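Local structure of luciferase-like monooxygenase (Streptomyces bottropensis, 7BIP) at residues A[39-44]-A[227-232]; A[63-68]-A[100-105]; A[56-61]-A[93-98]. The protein probably acts as a monooxygenase of the bacterial-luciferase family in the biosynthesis of the aromatic polyketide rishirilide. One frame throughout, in Å; residues are numbered along the deposited sequence.

Interaction 1 of 3, residues A[39-44]-A[227-232]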
ATOM      1  N   HIS A  39       0.454 -19.109  -4.152  1.00 14.16           N
ATOM      2  CA  HIS A  39       0.536 -17.762  -3.593  1.00 12.49           C
ATOM      3  C   HIS A  39       1.581 -16.941  -4.340  1.00 12.51           C
ATOM      4  O   HIS A  39       2.377 -17.469  -5.121  1.00 14.03           O
ATOM      5  CB  HIS A  39       0.873 -17.803  -2.097  1.00 10.73           C
ATOM      6  CG  HIS A  39       2.243 -18.332  -1.807  1.00 10.57           C
ATOM      7  ND1 HIS A  39       2.461 -19.618  -1.369  1.00 15.18           N
ATOM      8  CD2 HIS A  39       3.464 -17.747  -1.883  1.00 13.95           C
ATOM      9  CE1 HIS A  39       3.758 -19.809  -1.193  1.00 16.59           C
ATOM     10  NE2 HIS A  39       4.388 -18.688  -1.497  1.00 15.17           N
ATOM     11  N   VAL A  40       1.556 -15.633  -4.075  1.00 12.22           N
ATOM     12  CA  VAL A  40       2.594 -14.678  -4.454  1.00  9.93           C
ATOM     13  C   VAL A  40       3.072 -14.001  -3.171  1.00 13.29           C
ATOM     14  O   VAL A  40       2.257 -13.472  -2.403  1.00 13.67           O
ATOM     15  CB  VAL A  40       2.070 -13.622  -5.452  1.00 11.94           C
ATOM     16  CG1 VAL A  40       3.138 -12.569  -5.725  1.00 14.18           C
ATOM     17  CG2 VAL A  40       1.629 -14.290  -6.768  1.00 13.15           C
ATOM     18  N   LYS A  41       4.379 -14.025  -2.935  1.00 13.06           N
ATOM     19  CA  LYS A  41       4.975 -13.473  -1.724  1.00 12.99           C
ATOM     20  C   LYS A  41       5.936 -12.350  -2.109  1.00 14.21           C
ATOM     21  O   LYS A  41       6.521 -12.373  -3.189  1.00 13.84           O
ATOM     22  CB  LYS A  41       5.725 -14.585  -0.950  1.00 10.19           C
ATOM     23  CG  LYS A  41       6.500 -14.135   0.289  1.00 10.33           C
ATOM     24  CD  LYS A  41       7.102 -15.352   1.003  1.00 12.14           C
ATOM     25  CE  LYS A  41       6.038 -16.175   1.718  1.00 13.82           C
ATOM     26  NZ  LYS A  41       6.629 -17.498   2.145  1.00 15.11           N
ATOM     27  N   THR A  42       6.081 -11.347  -1.246  1.00 11.74           N
ATOM     28  CA  THR A  42       7.196 -10.421  -1.393  1.00 14.55           C
ATOM     29  C   THR A  42       7.613  -9.934  -0.012  1.00 14.50           C
ATOM     30  O   THR A  42       7.032 -10.320   1.006  1.00 13.93           O
ATOM     31  CB  THR A  42       6.857  -9.263  -2.347  1.00 14.41           C
ATOM     32  OG1 THR A  42       8.077  -8.607  -2.726  1.00 17.24           O
ATOM     33  CG2 THR A  42       5.930  -8.250  -1.681  1.00 15.54           C
ATOM     34  N   VAL A  43       8.614  -9.051   0.010  1.00 13.92           N
ATOM     35  CA  VAL A  43       9.400  -8.778   1.206  1.00 12.21           C
ATOM     36  C   VAL A  43       9.323  -7.293   1.567  1.00 15.17           C
ATOM     37  O   VAL A  43       8.763  -6.479   0.837  1.00 15.77           O
ATOM     38  CB  VAL A  43      10.867  -9.198   1.016  1.00 20.90           C
ATOM     39  CG1 VAL A  43      10.922 -10.597   0.433  1.00 34.62           C
ATOM     40  CG2 VAL A  43      11.567  -8.205   0.096  1.00 31.65           C
ATOM     41  N   GLU A  44       9.901  -6.951   2.723  1.00 15.27           N
ATOM     42  CA  GLU A  44      10.062  -5.560   3.154  1.00 11.94           C
ATOM     43  C   GLU A  44      11.534  -5.311   3.457  1.00 14.36           C
ATOM     44  O   GLU A  44      12.102  -5.961   4.342  1.00 15.27           O
ATOM     45  CB  GLU A  44       9.224  -5.245   4.398  1.00 11.07           C
ATOM     46  CG  GLU A  44       9.342  -3.781   4.849  1.00 15.22           C
ATOM     47  CD  GLU A  44       8.475  -3.452   6.050  1.00 23.86           C
ATOM     48  OE1 GLU A  44       7.630  -4.293   6.422  1.00 20.29           O
ATOM     49  OE2 GLU A  44       8.644  -2.351   6.630  1.00 20.20           O
ATOM     50  N   ASP A 227       0.613 -23.549   7.481  1.00 21.72           N
ATOM     51  CA  ASP A 227       1.133 -22.864   8.658  1.00 21.48           C
ATOM     52  C   ASP A 227       2.652 -22.852   8.713  1.00 19.64           C
ATOM     53  O   ASP A 227       3.218 -22.276   9.644  1.00 23.82           O
ATOM     54  CB  ASP A 227       0.589 -23.518   9.932  1.00 25.78           C
ATOM     55  CG  ASP A 227      -0.873 -23.221  10.149  1.00 35.93           C
ATOM     56  OD1 ASP A 227      -1.244 -22.027  10.093  1.00 36.74           O
ATOM     57  OD2 ASP A 227      -1.651 -24.173  10.365  1.00 35.27           O
ATOM     58  N   ILE A 228       3.326 -23.477   7.747  1.00 17.02           N
ATOM     59  CA  ILE A 228       4.777 -23.597   7.751  1.00 16.73           C
ATOM     60  C   ILE A 228       5.271 -23.177   6.373  1.00 17.66           C
ATOM     61  O   ILE A 228       4.956 -23.838   5.373  1.00 17.51           O
ATOM     62  CB  ILE A 228       5.235 -25.026   8.079  1.00 18.37           C
ATOM     63  CG1 ILE A 228       4.784 -25.436   9.486  1.00 20.52           C
ATOM     64  CG2 ILE A 228       6.743 -25.156   7.953  1.00 16.97           C
ATOM     65  CD1 ILE A 228       4.954 -26.920   9.744  1.00 22.90           C
ATOM     66  N   HIS A 229       6.030 -22.080   6.321  1.00 17.39           N
ATOM     67  CA  HIS A 229       6.525 -21.506   5.073  1.00 14.44           C
ATOM     68  C   HIS A 229       8.046 -21.532   5.043  1.00 16.25           C
ATOM     69  O   HIS A 229       8.696 -21.275   6.054  1.00 16.52           O
ATOM     70  CB  HIS A 229       6.076 -20.044   4.908  1.00 17.24           C
ATOM     71  CG  HIS A 229       4.671 -19.880   4.415  1.00 19.41           C
ATOM     72  ND1 HIS A 229       4.333 -18.989   3.417  1.00 19.33           N
ATOM     73  CD2 HIS A 229       3.513 -20.462   4.809  1.00 18.14           C
ATOM     74  CE1 HIS A 229       3.029 -19.046   3.204  1.00 17.88           C
ATOM     75  NE2 HIS A 229       2.509 -19.927   4.040  1.00 17.81           N
ATOM     76  N   MET A 230       8.617 -21.824   3.875  1.00 16.05           N
ATOM     77  CA  MET A 230      10.050 -21.660   3.652  1.00 14.68           C
ATOM     78  C   MET A 230      10.248 -21.178   2.225  1.00 15.23           C
ATOM     79  O   MET A 230       9.521 -21.604   1.327  1.00 16.40           O
ATOM     80  CB  MET A 230      10.834 -22.965   3.853  1.00 15.51           C
ATOM     81  CG  MET A 230      10.574 -23.663   5.185  1.00 14.12           C
ATOM     82  SD  MET A 230      11.629 -25.109   5.356  0.92 18.16           S
ATOM     83  CE  MET A 230      10.620 -26.142   6.417  1.00 21.23           C
ATOM     84  N   SER A 231      11.230 -20.305   2.012  1.00 13.76           N
ATOM     85  CA  SER A 231      11.546 -19.804   0.676  1.00 12.40           C
ATOM     86  C   SER A 231      12.818 -20.456   0.158  1.00 15.18           C
ATOM     87  O   SER A 231      13.765 -20.678   0.916  1.00 16.12           O
ATOM     88  CB  SER A 231      11.705 -18.281   0.659  1.00 18.49           C
ATOM     89  OG  SER A 231      10.445 -17.641   0.798  1.00 24.87           O
ATOM     90  N   TYR A 232      12.830 -20.766  -1.142  1.00 14.63           N
ATOM     91  CA  TYR A 232      14.000 -21.331  -1.807  1.00 13.08           C
ATOM     92  C   TYR A 232      14.232 -20.590  -3.111  1.00 17.07           C
ATOM     93  O   TYR A 232      13.290 -20.408  -3.884  1.00 15.07           O
ATOM     94  CB  TYR A 232      13.807 -22.810  -2.140  1.00 13.59           C
ATOM     95  CG  TYR A 232      13.827 -23.783  -0.984  1.00 13.90           C
ATOM     96  CD1 TYR A 232      15.012 -24.380  -0.570  1.00 19.53           C
ATOM     97  CD2 TYR A 232      12.647 -24.148  -0.350  1.00 18.27           C
ATOM     98  CE1 TYR A 232      15.025 -25.299   0.472  1.00 20.73           C
ATOM     99  CE2 TYR A 232      12.649 -25.055   0.692  1.00 18.41           C
ATOM    100  CZ  TYR A 232      13.837 -25.630   1.090  1.00 15.82           C
ATOM    101  OH  TYR A 232      13.829 -26.524   2.123  1.00 16.28           O
TER
HETATM  102  O   HOH W   1       9.258 -17.488   3.657  1.00 13.25           O
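K41 meets H229 through a hydrogen bond from NZ to ND1, 3.0 Å long. The ammonium nitrogen lies only 2° out of the imidazole plane, so it meets the ring at its edge, in line with that plane. The reach comes from the shape of the lysine. Its CG and CD run on in an extended line, and the chain then bends at chi3 (-73°), which swings CE and NZ round to the ring edge, with CE 3.7 Å from H229 ND1. A water completes the link to S231, two residues further along the strand: it accepts from K41 NZ at 3.0 Å and lies 3.1 Å from S231 OG. The direct K41 NZ to S231 OG separation is 4.0 Å, so the serine is joined to the lysine through this water.

The two segments illustrate how a TIM barrel uses its interior. Strands 39-42 and 228-236 are not neighbours in the parallel sheet; strands 2-6 and 320-324 lie between them, and the polar side chains converge across the lumen. S322 of strand 320-324 bonds through OG to both K41 NZ and H39 NE2, giving the lysine nitrogen a third partner, while N6 holds S231 OG. The H39 imidazole lies offset from that of H229, centroids 5.6 Å apart and planes inclined by 29°, with little overlap. T320 touches both histidine side chains, and M194 touches K41 and H229. Backbone bonds to I5 and L7 hold K41 in its strand.

Interaction 2 of 3, residues A[63-68]-A[100-105]; sequences AAAART and QGRLDV
R102 brings its guanidinium edge to the carboxy-terminal end of helix 57-67, where A65 and, just past the helix, T68 receive it, linking, within the TIM barrel, the end of this helix to the turn that leads from helix 85-98 into strand 103-107. The arginine sits in that short turn. Helix 85-98 closes in a Schellman motif at Q100, and G101, also at positive phi, follows it.

All three guanidinium nitrogens find acceptors. NH1 donates to T68 OG1 at 2.9 Å along an almost straight line (178°), and it also serves the backbone carbonyl of V71. NH2 gives a more bent bond, 149°, to A65 O, again at 2.9 Å. NE turns back to S99 O, just past the end of helix 85-98. A65 O and T68 OG1 both lie close to the guanidinium plane, so these bonds together fix the rotation of the group, and the bend of the side chain at chi3 (-74°) brings it edge-on to the helix. Carbonyls at this end of a helix would probably favour a positive partner.

The partners are engaged in turn. T68 OG1 accepts from R102 and donates to A64 O, 2.8 Å away, a chain of two bonds linking the arginine to the last turn of the helix. Beyond the contact, R67 forms a salt bridge with E30 and donates from NE to A66 O of the second subunit. A65 O accepts two bonds, from opposite faces of its carbonyl plane: R102 NH2 on one, and on the other T68 N, 3.1 Å distant.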
ATOM      1  N   ALA A  63      -1.568  -4.306  -5.608  1.00 11.63           N
ATOM      2  CA  ALA A  63      -1.563  -4.336  -7.066  1.00  9.52           C
ATOM      3  C   ALA A  63      -1.652  -5.771  -7.578  1.00 11.65           C
ATOM      4  O   ALA A  63      -2.449  -6.073  -8.470  1.00 13.25           O
ATOM      5  CB  ALA A  63      -0.313  -3.642  -7.602  1.00 11.54           C
ATOM      6  N   ALA A  64      -0.833  -6.674  -7.017  1.00  9.38           N
ATOM      7  CA  ALA A  64      -0.893  -8.084  -7.414  1.00 11.20           C
ATOM      8  C   ALA A  64      -2.281  -8.672  -7.183  1.00 11.43           C
ATOM      9  O   ALA A  64      -2.806  -9.403  -8.033  1.00 12.27           O
ATOM     10  CB  ALA A  64       0.162  -8.896  -6.651  1.00 11.34           C
ATOM     11  N   ALA A  65      -2.888  -8.375  -6.035  1.00 10.42           N
ATOM     12  CA  ALA A  65      -4.245  -8.847  -5.768  1.00 12.21           C
ATOM     13  C   ALA A  65      -5.211  -8.380  -6.849  1.00 13.53           C
ATOM     14  O   ALA A  65      -6.045  -9.155  -7.340  1.00 12.44           O
ATOM     15  CB  ALA A  65      -4.708  -8.342  -4.402  1.00 11.66           C
ATOM     16  N   ALA A  66      -5.116  -7.104  -7.223  1.00 11.55           N
ATOM     17  CA  ALA A  66      -6.038  -6.548  -8.198  1.00 13.56           C
ATOM     18  C   ALA A  66      -5.865  -7.176  -9.578  1.00 13.39           C
ATOM     19  O   ALA A  66      -6.819  -7.192 -10.363  1.00 14.04           O
ATOM     20  CB  ALA A  66      -5.857  -5.031  -8.262  1.00 14.54           C
ATOM     21  N   ARG A  67      -4.665  -7.677  -9.894  1.00 11.49           N
ATOM     22  CA  ARG A  67      -4.404  -8.340 -11.171  1.00 13.25           C
ATOM     23  C   ARG A  67      -4.770  -9.824 -11.183  1.00 16.35           C
ATOM     24  O   ARG A  67      -4.691 -10.448 -12.252  1.00 15.50           O
ATOM     25  CB  ARG A  67      -2.919  -8.197 -11.547  1.00 11.14           C
ATOM     26  CG  ARG A  67      -2.457  -6.763 -11.852  1.00 14.69           C
ATOM     27  CD  ARG A  67      -2.921  -6.316 -13.230  1.00 15.92           C
ATOM     28  NE  ARG A  67      -2.324  -5.034 -13.596  1.00 14.26           N
ATOM     29  CZ  ARG A  67      -1.090  -4.891 -14.072  1.00 19.14           C
ATOM     30  NH1 ARG A  67      -0.321  -5.959 -14.259  1.00 15.02           N
ATOM     31  NH2 ARG A  67      -0.622  -3.679 -14.367  1.00 14.71           N
ATOM     32  N   THR A  68      -5.174 -10.406 -10.049  1.00 13.17           N
ATOM     33  CA  THR A  68      -5.328 -11.850  -9.933  1.00 12.57           C
ATOM     34  C   THR A  68      -6.678 -12.193  -9.317  1.00 12.44           C
ATOM     35  O   THR A  68      -7.383 -11.338  -8.770  1.00 13.78           O
ATOM     36  CB  THR A  68      -4.197 -12.461  -9.091  1.00 11.28           C
ATOM     37  OG1 THR A  68      -4.153 -11.810  -7.812  1.00 12.31           O
ATOM     38  CG2 THR A  68      -2.824 -12.282  -9.784  1.00 14.13           C
ATOM     39  N   GLN A 100     -10.313 -10.012  -1.323  1.00 13.12           N
ATOM     40  CA  GLN A 100     -11.441 -10.908  -1.021  1.00 13.28           C
ATOM     41  C   GLN A 100     -10.971 -12.160  -0.267  1.00 15.08           C
ATOM     42  O   GLN A 100     -11.311 -13.305  -0.597  1.00 13.56           O
ATOM     43  CB  GLN A 100     -12.230 -11.249  -2.297  1.00 14.87           C
ATOM     44  CG  GLN A 100     -12.707  -9.969  -3.011  1.00 15.16           C
ATOM     45  CD  GLN A 100     -13.981 -10.148  -3.812  1.00 35.55           C
ATOM     46  OE1 GLN A 100     -14.288 -11.242  -4.286  1.00 29.24           O
ATOM     47  NE2 GLN A 100     -14.736  -9.062  -3.962  1.00 38.92           N
ATOM     48  N   GLY A 101     -10.180 -11.922   0.783  1.00 14.01           N
ATOM     49  CA  GLY A 101      -9.838 -12.967   1.729  1.00 10.58           C
ATOM     50  C   GLY A 101      -8.663 -13.845   1.362  1.00 12.40           C
ATOM     51  O   GLY A 101      -8.566 -14.963   1.883  1.00 14.63           O
ATOM     52  N   ARG A 102      -7.750 -13.373   0.505  1.00 12.11           N
ATOM     53  CA  ARG A 102      -6.643 -14.194   0.019  1.00 10.93           C
ATOM     54  C   ARG A 102      -5.319 -13.885   0.711  1.00 12.20           C
ATOM     55  O   ARG A 102      -4.283 -14.420   0.305  1.00 13.46           O
ATOM     56  CB  ARG A 102      -6.478 -14.024  -1.498  1.00 12.59           C
ATOM     57  CG  ARG A 102      -7.618 -14.626  -2.328  1.00 11.65           C
ATOM     58  CD  ARG A 102      -7.363 -14.460  -3.825  1.00 10.75           C
ATOM     59  NE  ARG A 102      -7.557 -13.079  -4.285  1.00 12.33           N
ATOM     60  CZ  ARG A 102      -6.819 -12.494  -5.227  1.00 13.20           C
ATOM     61  NH1 ARG A 102      -5.814 -13.151  -5.796  1.00 14.18           N
ATOM     62  NH2 ARG A 102      -7.081 -11.245  -5.599  1.00 11.59           N
ATOM     63  N   LEU A 103      -5.331 -13.069   1.768  1.00 10.95           N
ATOM     64  CA  LEU A 103      -4.106 -12.595   2.401  1.00 12.08           C
ATOM     65  C   LEU A 103      -3.666 -13.511   3.544  1.00 11.36           C
ATOM     66  O   LEU A 103      -4.478 -13.914   4.383  1.00 13.80           O
ATOM     67  CB  LEU A 103      -4.321 -11.174   2.943  1.00 11.18           C
ATOM     68  CG  LEU A 103      -3.188 -10.519   3.737  1.00  9.75           C
ATOM     69  CD1 LEU A 103      -1.980 -10.278   2.841  1.00 12.60           C
ATOM     70  CD2 LEU A 103      -3.667  -9.201   4.314  1.00 10.47           C
ATOM     71  N   ASP A 104      -2.366 -13.817   3.583  1.00 11.88           N
ATOM     72  CA  ASP A 104      -1.702 -14.408   4.738  1.00 13.06           C
ATOM     73  C   ASP A 104      -0.571 -13.476   5.144  1.00 16.58           C
ATOM     74  O   ASP A 104       0.153 -12.972   4.279  1.00 13.51           O
ATOM     75  CB  ASP A 104      -1.127 -15.805   4.417  1.00 11.95           C
ATOM     76  CG  ASP A 104      -2.153 -16.725   3.774  1.00 19.09           C
ATOM     77  OD1 ASP A 104      -3.256 -16.866   4.327  1.00 19.65           O
ATOM     78  OD2 ASP A 104      -1.859 -17.298   2.706  1.00 22.31           O
ATOM     79  N   VAL A 105      -0.405 -13.238   6.450  1.00 13.33           N
ATOM     80  CA  VAL A 105       0.497 -12.181   6.911  1.00 12.59           C
ATOM     81  C   VAL A 105       1.657 -12.806   7.680  1.00 13.65           C
ATOM     82  O   VAL A 105       1.518 -13.208   8.842  1.00 14.06           O
ATOM     83  CB  VAL A 105      -0.218 -11.137   7.767  1.00 14.56           C
ATOM     84  CG1 VAL A 105       0.776 -10.029   8.126  1.00 11.28           C
ATOM     85  CG2 VAL A 105      -1.403 -10.558   7.000  1.00 13.80           C
TER

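Interaction 3 of 3, residues A[56-61]-A[93-98]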
ATOM      1  N   ASP A  56       7.652  -1.492   1.041  1.00 11.92           N
ATOM      2  CA  ASP A  56       6.281  -1.675   1.525  1.00 12.39           C
ATOM      3  C   ASP A  56       5.630  -2.808   0.737  1.00 12.90           C
ATOM      4  O   ASP A  56       5.050  -2.588  -0.332  1.00 14.20           O
ATOM      5  CB  ASP A  56       5.470  -0.386   1.385  1.00 13.04           C
ATOM      6  CG  ASP A  56       4.196  -0.408   2.184  1.00 21.52           C
ATOM      7  OD1 ASP A  56       4.255  -0.212   3.414  1.00 22.16           O
ATOM      8  OD2 ASP A  56       3.131  -0.608   1.581  1.00 20.58           O
ATOM      9  N   PRO A  57       5.718  -4.043   1.243  1.00 11.49           N
ATOM     10  CA  PRO A  57       5.148  -5.180   0.500  1.00 12.02           C
ATOM     11  C   PRO A  57       3.657  -5.055   0.269  1.00 12.91           C
ATOM     12  O   PRO A  57       3.162  -5.537  -0.757  1.00 14.21           O
ATOM     13  CB  PRO A  57       5.477  -6.385   1.399  1.00 14.38           C
ATOM     14  CG  PRO A  57       5.697  -5.784   2.763  1.00 13.33           C
ATOM     15  CD  PRO A  57       6.371  -4.479   2.486  1.00 14.83           C
ATOM     16  N   VAL A  58       2.927  -4.423   1.190  1.00 11.43           N
ATOM     17  CA  VAL A  58       1.483  -4.291   1.020  1.00 13.21           C
ATOM     18  C   VAL A  58       1.157  -3.528  -0.262  1.00  9.71           C
ATOM     19  O   VAL A  58       0.163  -3.824  -0.930  1.00 12.36           O
ATOM     20  CB  VAL A  58       0.866  -3.619   2.262  1.00 15.35           C
ATOM     21  CG1 VAL A  58      -0.591  -3.198   2.010  1.00 13.01           C
ATOM     22  CG2 VAL A  58       0.964  -4.554   3.444  1.00 17.29           C
ATOM     23  N   THR A  59       1.977  -2.520  -0.618  1.00 11.26           N
ATOM     24  CA  THR A  59       1.698  -1.731  -1.820  1.00 11.78           C
ATOM     25  C   THR A  59       1.805  -2.591  -3.072  1.00 11.99           C
ATOM     26  O   THR A  59       0.929  -2.540  -3.947  1.00 13.33           O
ATOM     27  CB  THR A  59       2.657  -0.533  -1.909  1.00 12.03           C
ATOM     28  OG1 THR A  59       2.437   0.334  -0.789  1.00 13.35           O
ATOM     29  CG2 THR A  59       2.426   0.271  -3.197  1.00 14.21           C
ATOM     30  N   PHE A  60       2.848  -3.427  -3.154  1.00 11.34           N
ATOM     31  CA  PHE A  60       2.929  -4.352  -4.279  1.00 11.80           C
ATOM     32  C   PHE A  60       1.805  -5.383  -4.234  1.00  9.53           C
ATOM     33  O   PHE A  60       1.188  -5.695  -5.262  1.00 10.39           O
ATOM     34  CB  PHE A  60       4.278  -5.071  -4.307  1.00 11.95           C
ATOM     35  CG  PHE A  60       4.327  -6.147  -5.349  1.00 12.57           C
ATOM     36  CD1 PHE A  60       4.533  -5.808  -6.677  1.00 13.99           C
ATOM     37  CD2 PHE A  60       4.098  -7.476  -5.020  1.00 11.27           C
ATOM     38  CE1 PHE A  60       4.542  -6.776  -7.676  1.00 14.49           C
ATOM     39  CE2 PHE A  60       4.108  -8.464  -6.012  1.00 11.20           C
ATOM     40  CZ  PHE A  60       4.333  -8.106  -7.344  1.00 15.77           C
ATOM     41  N   LEU A  61       1.562  -5.973  -3.061  1.00 10.67           N
ATOM     42  CA  LEU A  61       0.584  -7.059  -3.005  1.00  9.79           C
ATOM     43  C   LEU A  61      -0.843  -6.574  -3.289  1.00 11.69           C
ATOM     44  O   LEU A  61      -1.665  -7.356  -3.766  1.00 12.87           O
ATOM     45  CB  LEU A  61       0.658  -7.766  -1.653  1.00 10.50           C
ATOM     46  CG  LEU A  61       1.961  -8.531  -1.405  1.00 11.40           C
ATOM     47  CD1 LEU A  61       2.032  -8.959   0.054  1.00 15.31           C
ATOM     48  CD2 LEU A  61       2.115  -9.729  -2.362  1.00 12.26           C
ATOM     49  N   ALA A  93      -5.747  -4.864   6.752  1.00 13.10           N
ATOM     50  CA  ALA A  93      -7.186  -5.092   6.659  1.00 10.93           C
ATOM     51  C   ALA A  93      -7.745  -4.600   5.321  1.00 12.17           C
ATOM     52  O   ALA A  93      -8.598  -5.268   4.713  1.00 12.60           O
ATOM     53  CB  ALA A  93      -7.913  -4.435   7.845  1.00 11.19           C
ATOM     54  N   MET A  94      -7.261  -3.452   4.824  1.00 10.31           N
ATOM     55  CA  MET A  94      -7.669  -3.022   3.487  1.00 10.96           C
ATOM     56  C   MET A  94      -7.298  -4.068   2.443  1.00 13.53           C
ATOM     57  O   MET A  94      -8.105  -4.421   1.573  1.00 11.70           O
ATOM     58  CB  MET A  94      -7.026  -1.681   3.135  1.00 11.05           C
ATOM     59  CG  MET A  94      -7.503  -0.480   3.954  1.00 11.52           C
ATOM     60  SD  MET A  94      -6.586   0.990   3.419  1.00 11.52           S
ATOM     61  CE  MET A  94      -7.319   1.350   1.819  1.00 12.62           C
ATOM     62  N   LEU A  95      -6.071  -4.572   2.518  1.00 10.74           N
ATOM     63  CA  LEU A  95      -5.610  -5.547   1.534  1.00 13.01           C
ATOM     64  C   LEU A  95      -6.414  -6.841   1.611  1.00 10.47           C
ATOM     65  O   LEU A  95      -6.737  -7.433   0.575  1.00 10.60           O
ATOM     66  CB  LEU A  95      -4.118  -5.816   1.749  1.00 13.32           C
ATOM     67  CG  LEU A  95      -3.520  -6.932   0.898  1.00 11.56           C
ATOM     68  CD1 LEU A  95      -3.767  -6.639  -0.589  1.00 12.24           C
ATOM     69  CD2 LEU A  95      -2.026  -7.020   1.202  1.00 10.54           C
ATOM     70  N   ASP A  96      -6.737  -7.301   2.827  1.00 10.42           N
ATOM     71  CA  ASP A  96      -7.576  -8.484   2.976  1.00  8.75           C
ATOM     72  C   ASP A  96      -8.893  -8.304   2.223  1.00 10.40           C
ATOM     73  O   ASP A  96      -9.321  -9.182   1.462  1.00 12.92           O
ATOM     74  CB  ASP A  96      -7.831  -8.755   4.465  1.00 10.38           C
ATOM     75  CG  ASP A  96      -8.356 -10.156   4.729  1.00 15.88           C
ATOM     76  OD1 ASP A  96      -8.078 -11.076   3.932  1.00 14.44           O
ATOM     77  OD2 ASP A  96      -9.048 -10.340   5.752  1.00 13.73           O
ATOM     78  N   ASN A  97      -9.528  -7.142   2.391  1.00 10.32           N
ATOM     79  CA  ASN A  97     -10.801  -6.894   1.717  1.00 10.56           C
ATOM     80  C   ASN A  97     -10.636  -6.725   0.208  1.00 11.76           C
ATOM     81  O   ASN A  97     -11.440  -7.258  -0.566  1.00 12.54           O
ATOM     82  CB  ASN A  97     -11.476  -5.676   2.340  1.00 11.41           C
ATOM     83  CG  ASN A  97     -12.167  -6.022   3.640  1.00 13.61           C
ATOM     84  OD1 ASN A  97     -13.191  -6.693   3.640  1.00 13.84           O
ATOM     85  ND2 ASN A  97     -11.586  -5.590   4.758  1.00 11.29           N
ATOM     86  N   ILE A  98      -9.610  -5.992  -0.228  1.00 12.29           N
ATOM     87  CA  ILE A  98      -9.364  -5.819  -1.659  1.00 13.90           C
ATOM     88  C   ILE A  98      -9.155  -7.169  -2.333  1.00 12.04           C
ATOM     89  O   ILE A  98      -9.666  -7.424  -3.437  1.00 12.07           O
ATOM     90  CB  ILE A  98      -8.157  -4.883  -1.863  1.00 11.99           C
ATOM     91  CG1 ILE A  98      -8.579  -3.439  -1.586  1.00 12.40           C
ATOM     92  CG2 ILE A  98      -7.577  -5.010  -3.285  1.00 12.58           C
ATOM     93  CD1 ILE A  98      -7.394  -2.518  -1.334  1.00 16.65           C
TER
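L95 sets its CD2 methyl against V58 and L61, joining helices 57-67 and 85-98, two consecutive helices in the outer layer of the TIM barrel. The leucine has far more surface buried here than either partner, and each of its methyl branches has a separate task. CD2 settles against both residues of the opposing helix, 4.0 Å from L61 CB and 4.2 Å from V58 CG1. CD1 lies over the backbone instead, 3.9 Å from L61 O. With CG anti to the backbone N (chi1 173°), the L95 side chain extends from its helix to the facing one, whose V58 and L61, one turn apart, receive it.

The side chains meet through apolar atoms alone, and no hydrogen bond crosses between the segments. V58 and L95 point in opposing directions and pass one another, so CG1 and CD2 meet alongside rather than head-on. Replacing L95 by an alanine here removes both methyl branches, which would probably leave L61 CB and V58 CG1 without their mate on helix 85-98 and open a gap between the two helices.

Neighbouring elements close in round the pair. V58 also packs on L92 and on T59 of the second subunit, placing this edge of the helix at the dimer interface, while L61 touches T42 of strand 39-42. The start of helix 57-67 is secured by D56 at the N-cap, whose OD1 pairs with K91 of the other helix. D56 OD2 accepts a weak bond from T59 N at 3.1 Å and a short one, 2.6 Å, from T59 OG1.

Overall arrangement
Interactions 2 and 3 are close companions, their centres 7 Å apart: both use helix 57-67, both touch the second subunit, and L103 CD1 packs against L95 CD2 at 3.6 Å, bringing strand 103-107 under the helix pair. Interaction 1 lies deeper, near the centre of the chain and 14 and 15 Å from the centres of interactions 2 and 3. It joins interaction 3 through the strand wall, where V40 O approaches L61 CD2 at 3.7 Å and T42 CG2 meets P57 CB at 3.6 Å. The three thus run from barrel lumen to helical shell. K41 has been seen at a calcium site in this protein, though none is bound to this chain.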